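Local structure of histidine kinase (Methanosarcina mazei, 3LI9) at residues 48-51 with 56-59; 141-146 with 150-155; 198-203 with 207-212. The protein is probably a membrane-bound sensory histidine kinase, of which this chain is the extracellular PDC-fold sensor domain. All blocks are in the same frame, centred on the assembly; numbering follows the deposited sequence.

In the fold
The three contacts come in series along the Cache domain. Interaction 1 joins the turn after helix 13-48 to helix 55-67, its centre about 25 Å from that of the chain. Interaction 2, near the chain's centre, is the hairpin of strands 143-145 and 148-159 in the larger antiparallel sheet. Interaction 3 folds the loop that follows strand 190-194 of the smaller sheet, its centre about 14 Å from that of interaction 2 and about 38 Å from that of interaction 1. Interactions 2 and 3 touch, Pro142 CG lying 3.5 Å from Leu201 CD2 and Phe144 packing on Ile210 and Gly211, and so probably link the two halves, membrane-distal and membrane-proximal, expected of a double Cache sensor.

Interaction 1: residues 48-51 with 56-59; sequences AEYG and EEAM
The turn between helix 13-48 and helix 55-67 is bridged by Tyr50, whose hydroxyl donates a hydrogen bond to the carboxylate of Glu57, with 2.6 Å between Tyr50 OH and Glu57 OE1. The oxygen is met on its anti side, the donor lying 23° out of the carboxylate plane, while from the ring's standpoint Glu57 OE1 sits at the edge, in the plane. Ring and carboxylate are turned 48° against each other. Tyr50 is the centre of an inverse gamma turn, and with CG anti to the backbone N (chi1 -164°) its ring stretches from this turn to the first turn of helix 55-67. The backbones stay well apart, with 9.0 Å from Tyr50 CA to Ala58 CA. The Glu57 chain is extended, and its CG passes 3.2 Å from Tyr50 OH, so the methylenes flank the bond. On the helix's more buried side, Ala58 CB approaches Tyr50 CE2 obliquely at 4.2 Å; the same methyl also packs on Phe84 and Phe103. A phenylalanine at Tyr50 would probably keep this apolar touch but leave the Glu57 carboxylate without its donor. Glu57 is bound at its other end too, its backbone N bonding to the Asp54 carboxylate.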
# COMPACT_ATOMS: atom_id res chain seq x y z
N ALA A 48 15.04 11.61 12.19
CA ALA A 48 16.41 11.16 12.40
C ALA A 48 17.32 12.29 12.92
O ALA A 48 18.28 12.01 13.60
CB ALA A 48 17.01 10.49 11.11
N GLU A 49 17.01 13.53 12.62
CA GLU A 49 17.78 14.70 13.03
C GLU A 49 17.15 15.47 14.16
O GLU A 49 17.64 16.52 14.54
CB GLU A 49 18.01 15.66 11.84
CG GLU A 49 18.82 14.98 10.72
CD GLU A 49 20.27 14.78 11.03
OE1 GLU A 49 20.83 15.37 12.01
OE2 GLU A 49 20.90 13.99 10.31
N TYR A 50 16.03 15.01 14.68
CA TYR A 50 15.28 15.72 15.68
C TYR A 50 15.81 15.51 17.11
O TYR A 50 15.26 14.74 17.91
CB TYR A 50 13.84 15.21 15.65
CG TYR A 50 12.84 16.05 16.34
CD1 TYR A 50 12.69 17.40 16.02
CD2 TYR A 50 12.01 15.51 17.35
CE1 TYR A 50 11.69 18.17 16.66
CE2 TYR A 50 11.03 16.25 17.94
CZ TYR A 50 10.87 17.56 17.60
OH TYR A 50 9.87 18.29 18.20
N GLY A 51 16.75 16.34 17.49
CA GLY A 51 17.33 16.24 18.86
C GLY A 51 16.55 17.03 19.89
O GLY A 51 16.89 16.94 21.07
N GLU A 56 5.31 16.31 22.41
CA GLU A 56 4.08 17.02 22.00
C GLU A 56 4.26 17.69 20.65
O GLU A 56 3.38 17.65 19.81
CB GLU A 56 3.70 18.16 22.99
CG GLU A 56 3.34 17.68 24.40
CD GLU A 56 1.96 16.99 24.45
OE1 GLU A 56 1.13 17.25 23.56
OE2 GLU A 56 1.73 16.19 25.42
N GLU A 57 5.47 18.20 20.39
CA GLU A 57 5.72 18.83 19.09
C GLU A 57 5.73 17.74 17.98
O GLU A 57 5.23 17.99 16.87
CB GLU A 57 7.07 19.56 19.11
CG GLU A 57 7.40 20.20 17.77
CD GLU A 57 8.51 21.24 17.89
OE1 GLU A 57 9.65 20.83 17.82
OE2 GLU A 57 8.23 22.39 18.19
N ALA A 58 6.35 16.58 18.24
CA ALA A 58 6.37 15.54 17.23
C ALA A 58 4.93 15.03 16.95
O ALA A 58 4.59 14.75 15.78
CB ALA A 58 7.28 14.39 17.64
N MSE A 59 4.08 15.02 17.98
CA MSE A 59 2.67 14.64 17.79
C MSE A 59 2.00 15.74 16.91
O MSE A 59 1.17 15.41 16.06
CB MSE A 59 2.02 14.37 19.18
CG MSE A 59 2.57 13.04 19.66
SE MSE A 59 1.66 12.64 21.41
CE MSE A 59 2.64 13.59 22.36

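Interaction 2: residues 141-146 with 150-155; sequences EPYFYE and MVSYDS. With BTB (2-[bis-(2-hydroxy-ethyl)-amino]-2-hydroxymethyl-propane-1,3-diol), chain B.
Tyr143 and Met150, a selenomethionine, form the antiparallel hydrogen-bonded pair of a beta hairpin. Two backbone bonds link them, Tyr143 N to Met150 O at 2.8 Å and Met150 N to Tyr143 O at 2.9 Å, and Pro142 CA adds a CA-H...O contact to the same Met150 O. The tight part lies on the face that carries both side chains. Each has its CG between the backbone N and the carbonyl carbon (chi1 61° and 62°), which brings Met150 CG over the Tyr143 ring, 3.9 Å from its centroid and displaced toward the rim, a CH-pi contact. Met150 SE comes obliquely to that ring in a Met-aromatic contact.

The contact is looser where the strands diverge: Met150 CE only grazes Tyr145 CB at 4.1 Å, and the buffer molecule BTB, probably from the crystallisation liquor, lies between the Tyr145 ring and the Tyr143 hydroxyl. Its C6 lies 3.3 Å above the centre of the Tyr145 ring, Glu146 CG backs the opposite face, and Tyr143 OH is 2.6 Å from BTB O6; Asp170 and Val120 also bind BTB. Beyond the hairpin, strand 148-159 pairs with strands 138-139 and 162-172, and Tyr153 and Ser155 rest on helix 13-48.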
# COMPACT_ATOMS: atom_id res chain seq x y z
N GLU A 141 1.41 -5.42 2.39
CA GLU A 141 0.33 -5.92 1.54
C GLU A 141 -0.96 -5.23 2.04
O GLU A 141 -1.01 -4.87 3.20
CB GLU A 141 0.32 -7.45 1.66
CG GLU A 141 1.37 -8.00 0.56
CD GLU A 141 0.95 -7.70 -0.93
OE1 GLU A 141 0.03 -8.43 -1.32
OE2 GLU A 141 1.50 -6.78 -1.71
N PRO A 142 -1.90 -4.96 1.13
CA PRO A 142 -3.15 -4.31 1.56
C PRO A 142 -3.89 -5.15 2.59
O PRO A 142 -3.76 -6.40 2.64
CB PRO A 142 -3.98 -4.24 0.27
CG PRO A 142 -3.48 -5.56 -0.51
CD PRO A 142 -1.97 -5.26 -0.31
N TYR A 143 -4.65 -4.47 3.43
CA TYR A 143 -5.32 -5.18 4.55
C TYR A 143 -6.50 -4.36 4.99
O TYR A 143 -6.66 -3.14 4.70
CB TYR A 143 -4.35 -5.41 5.71
CG TYR A 143 -3.80 -4.13 6.30
CD1 TYR A 143 -4.45 -3.47 7.39
CD2 TYR A 143 -2.62 -3.55 5.75
CE1 TYR A 143 -3.91 -2.25 7.90
CE2 TYR A 143 -2.06 -2.38 6.28
CZ TYR A 143 -2.73 -1.74 7.32
OH TYR A 143 -2.22 -0.60 7.86
N PHE A 144 -7.39 -5.04 5.72
CA PHE A 144 -8.45 -4.29 6.36
C PHE A 144 -8.12 -4.00 7.82
O PHE A 144 -7.54 -4.86 8.52
CB PHE A 144 -9.72 -5.15 6.36
CG PHE A 144 -10.37 -5.25 5.02
CD1 PHE A 144 -11.18 -4.25 4.59
CD2 PHE A 144 -10.11 -6.35 4.18
CE1 PHE A 144 -11.79 -4.27 3.30
CE2 PHE A 144 -10.74 -6.37 2.89
CZ PHE A 144 -11.57 -5.34 2.48
N TYR A 145 -8.51 -2.79 8.29
CA TYR A 145 -8.29 -2.42 9.69
C TYR A 145 -9.48 -1.58 10.11
O TYR A 145 -9.83 -0.63 9.43
CB TYR A 145 -6.99 -1.66 9.86
CG TYR A 145 -6.79 -1.15 11.26
CD1 TYR A 145 -6.38 -2.01 12.27
CD2 TYR A 145 -7.05 0.16 11.56
CE1 TYR A 145 -6.18 -1.54 13.55
CE2 TYR A 145 -6.85 0.67 12.88
CZ TYR A 145 -6.40 -0.21 13.83
OH TYR A 145 -6.22 0.26 15.10
N GLU A 146 -10.20 -2.07 11.14
CA GLU A 146 -11.42 -1.37 11.59
C GLU A 146 -12.33 -1.01 10.42
O GLU A 146 -12.95 0.09 10.33
CB GLU A 146 -11.05 -0.20 12.61
CG GLU A 146 -10.26 -0.79 13.80
CD GLU A 146 -9.78 0.20 14.89
OE1 GLU A 146 -9.13 -0.25 15.91
OE2 GLU A 146 -10.04 1.40 14.69
N MSE A 150 -6.77 -0.65 3.30
CA MSE A 150 -5.63 0.25 3.23
C MSE A 150 -4.31 -0.48 3.02
O MSE A 150 -4.22 -1.71 3.00
CB MSE A 150 -5.54 1.07 4.52
CG MSE A 150 -5.33 0.21 5.74
SE MSE A 150 -5.38 1.38 7.40
CE MSE A 150 -7.27 1.67 7.47
N VAL A 151 -3.31 0.36 2.77
CA VAL A 151 -1.93 -0.13 2.81
C VAL A 151 -1.10 0.84 3.66
O VAL A 151 -1.47 1.99 3.80
CB VAL A 151 -1.40 -0.21 1.36
CG1 VAL A 151 -1.21 1.15 0.67
CG2 VAL A 151 -0.23 -1.15 1.26
N SER A 152 0.03 0.35 4.18
CA SER A 152 0.90 1.21 4.97
C SER A 152 2.26 1.36 4.32
O SER A 152 2.81 0.36 3.86
CB SER A 152 1.10 0.52 6.36
OG SER A 152 1.68 1.47 7.22
N TYR A 153 2.79 2.57 4.35
CA TYR A 153 4.16 2.83 3.88
C TYR A 153 4.99 3.12 5.12
O TYR A 153 4.61 3.97 5.93
CB TYR A 153 4.19 4.11 3.02
CG TYR A 153 3.43 4.05 1.69
CD1 TYR A 153 4.13 3.89 0.48
CD2 TYR A 153 2.02 4.12 1.65
CE1 TYR A 153 3.45 3.84 -0.72
CE2 TYR A 153 1.32 4.03 0.43
CZ TYR A 153 2.08 3.90 -0.74
OH TYR A 153 1.41 3.83 -1.95
N ASP A 154 6.17 2.51 5.24
CA ASP A 154 6.95 2.71 6.47
C ASP A 154 8.41 2.92 6.11
O ASP A 154 8.94 2.21 5.28
CB ASP A 154 6.84 1.50 7.39
CG ASP A 154 5.40 1.22 7.76
OD1 ASP A 154 4.92 1.91 8.68
OD2 ASP A 154 4.70 0.40 7.07
N SER A 155 9.04 3.87 6.78
CA SER A 155 10.49 4.13 6.52
C SER A 155 11.25 4.13 7.82
O SER A 155 10.78 4.64 8.84
CB SER A 155 10.70 5.54 5.93
OG SER A 155 10.18 5.65 4.64
C1 BTB B . -0.78 -1.11 14.48
O1 BTB B . -1.44 -0.08 15.28
C2 BTB B . -1.52 -1.44 13.15
C3 BTB B . -2.89 -1.85 13.61
O3 BTB B . -3.02 -1.07 14.80
C4 BTB B . -0.91 -2.60 12.44
O4 BTB B . -1.50 -2.52 11.14
N BTB B . -1.55 -0.31 12.16
C5 BTB B . -2.70 0.53 12.44
C6 BTB B . -3.71 0.49 11.27
O6 BTB B . -3.05 0.61 10.04
C7 BTB B . -0.25 0.39 12.36
C8 BTB B . 0.16 1.38 11.24
O8 BTB B . -0.06 0.88 9.94

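Interaction 3: residues 198-203 with 207-212; sequences GIFLSH and KNWIGE
Trp209 and Phe200 both hold CG anti to the carbonyl carbon and extend alongside each other in one direction, while His203, with CG anti to its backbone N (chi1 -168°), brings its imidazole across the indole. The indole thus lies between the two rings and meets them differently. With Phe200 the pair is oblique, Trp209 CE3 lying over the phenyl face, displaced toward the rim and 3.8 Å from Phe200 CZ. With His203 the contact is edge-to-face: the indole edge bearing CE3 and CZ3 meets the imidazole face, the planes 63° apart and Trp209 CZ3 3.6 Å from His203 NE2. His203 ND1 bonds instead to the backbone N of Thr205 and Gln206, which should help fix the ring's rotation.

This aromatic cluster closes a loop between strand 190-194 and helix 221-231 of the Cache domain, whose returning part begins with the 3-10 turn 207-209. Phe192 and Phe218 extend the cluster. Between the backbones, Gly211 N bonds to Phe200 O at 2.8 Å, with an angle of 168° at the hydrogen and in the carbonyl plane. Gly211 has a positive phi, which favours glycine, and its CA packs 3.6 Å from Ile199 CG2. The branches of Ile210 divide the work: CG2 meets the Leu201 carbonyl, while CG1 and CD1 lie against Ser202 CA. At the loop's mouth the bent Lys207 chain brings NZ to 2.8 Å from His203 O, tilted from the carbonyl plane. The same ammonium forms a salt bridge to Asp177 on helix 174-180, and Asp177 also accepts the His203 backbone N-H.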
# COMPACT_ATOMS: atom_id res chain seq x y z
N GLY A 198 -0.93 -10.60 -5.61
CA GLY A 198 -2.03 -10.92 -6.48
C GLY A 198 -3.40 -10.69 -5.85
O GLY A 198 -4.40 -11.05 -6.48
N ILE A 199 -3.45 -10.04 -4.68
CA ILE A 199 -4.77 -9.78 -4.06
C ILE A 199 -5.51 -8.64 -4.76
O ILE A 199 -4.92 -7.57 -5.04
CB ILE A 199 -4.58 -9.33 -2.62
CG1 ILE A 199 -3.85 -10.41 -1.80
CG2 ILE A 199 -5.93 -9.01 -1.97
CD1 ILE A 199 -4.73 -11.70 -1.61
N PHE A 200 -6.80 -8.84 -5.05
CA PHE A 200 -7.55 -7.78 -5.70
C PHE A 200 -7.60 -6.54 -4.89
O PHE A 200 -7.99 -6.57 -3.72
CB PHE A 200 -9.03 -8.23 -6.04
CG PHE A 200 -9.09 -9.25 -7.16
CD1 PHE A 200 -9.27 -8.83 -8.46
CD2 PHE A 200 -9.02 -10.60 -6.85
CE1 PHE A 200 -9.32 -9.74 -9.58
CE2 PHE A 200 -9.05 -11.56 -7.95
CZ PHE A 200 -9.19 -11.12 -9.28
N LEU A 201 -7.28 -5.41 -5.54
CA LEU A 201 -7.49 -4.12 -4.85
C LEU A 201 -8.81 -3.47 -5.38
O LEU A 201 -9.24 -2.41 -4.88
CB LEU A 201 -6.38 -3.13 -5.21
CG LEU A 201 -5.02 -3.77 -4.77
CD1 LEU A 201 -3.91 -2.81 -4.99
CD2 LEU A 201 -5.03 -4.33 -3.34
N SER A 202 -9.37 -4.04 -6.47
CA SER A 202 -10.60 -3.49 -7.09
C SER A 202 -11.21 -4.63 -7.89
O SER A 202 -10.52 -5.60 -8.23
CB SER A 202 -10.30 -2.35 -8.09
OG SER A 202 -9.49 -2.76 -9.19
N HIS A 203 -12.49 -4.50 -8.22
CA HIS A 203 -13.10 -5.40 -9.26
C HIS A 203 -14.43 -4.78 -9.61
O HIS A 203 -15.12 -4.31 -8.72
CB HIS A 203 -13.29 -6.81 -8.73
CG HIS A 203 -13.61 -7.79 -9.83
ND1 HIS A 203 -14.91 -8.00 -10.29
CD2 HIS A 203 -12.82 -8.59 -10.58
CE1 HIS A 203 -14.89 -8.89 -11.26
NE2 HIS A 203 -13.64 -9.28 -11.45
N LYS A 207 -17.28 -7.21 -5.55
CA LYS A 207 -16.70 -6.43 -4.45
C LYS A 207 -16.20 -7.26 -3.32
O LYS A 207 -15.26 -6.86 -2.61
CB LYS A 207 -17.69 -5.36 -3.96
CG LYS A 207 -18.26 -4.50 -5.06
CD LYS A 207 -17.12 -3.73 -5.89
CE LYS A 207 -17.74 -2.77 -6.91
NZ LYS A 207 -16.63 -2.21 -7.75
N ASN A 208 -16.81 -8.44 -3.11
CA ASN A 208 -16.34 -9.37 -2.11
C ASN A 208 -14.96 -9.96 -2.33
O ASN A 208 -14.35 -10.55 -1.42
CB ASN A 208 -17.35 -10.59 -2.03
CG ASN A 208 -17.48 -11.32 -3.35
OD1 ASN A 208 -17.64 -10.72 -4.40
ND2 ASN A 208 -17.38 -12.63 -3.30
N TRP A 209 -14.43 -9.81 -3.55
CA TRP A 209 -13.08 -10.26 -3.84
C TRP A 209 -12.01 -9.26 -3.34
O TRP A 209 -10.84 -9.65 -3.10
CB TRP A 209 -12.89 -10.42 -5.35
CG TRP A 209 -13.58 -11.62 -5.90
CD1 TRP A 209 -14.37 -12.52 -5.22
CD2 TRP A 209 -13.52 -12.06 -7.26
NE1 TRP A 209 -14.85 -13.49 -6.11
CE2 TRP A 209 -14.31 -13.24 -7.35
CE3 TRP A 209 -12.88 -11.59 -8.40
CZ2 TRP A 209 -14.47 -13.94 -8.56
CZ3 TRP A 209 -13.05 -12.28 -9.61
CH2 TRP A 209 -13.84 -13.45 -9.65
N ILE A 210 -12.41 -8.00 -3.23
CA ILE A 210 -11.42 -6.91 -2.84
C ILE A 210 -10.80 -7.21 -1.47
O ILE A 210 -11.51 -7.36 -0.43
CB ILE A 210 -12.03 -5.53 -2.92
CG1 ILE A 210 -12.56 -5.22 -4.34
CG2 ILE A 210 -11.07 -4.42 -2.36
CD1 ILE A 210 -13.36 -3.94 -4.45
N GLY A 211 -9.48 -7.32 -1.45
CA GLY A 211 -8.74 -7.65 -0.24
C GLY A 211 -8.90 -9.04 0.27
O GLY A 211 -8.39 -9.34 1.36
N GLU A 212 -9.56 -9.92 -0.51
CA GLU A 212 -9.96 -11.25 -0.04
C GLU A 212 -9.45 -12.35 -0.93
O GLU A 212 -8.92 -13.34 -0.42
CB GLU A 212 -11.47 -11.36 0.18
CG GLU A 212 -12.03 -10.42 1.28
CD GLU A 212 -11.44 -10.73 2.69
OE1 GLU A 212 -10.81 -11.79 2.87
OE2 GLU A 212 -11.58 -9.90 3.63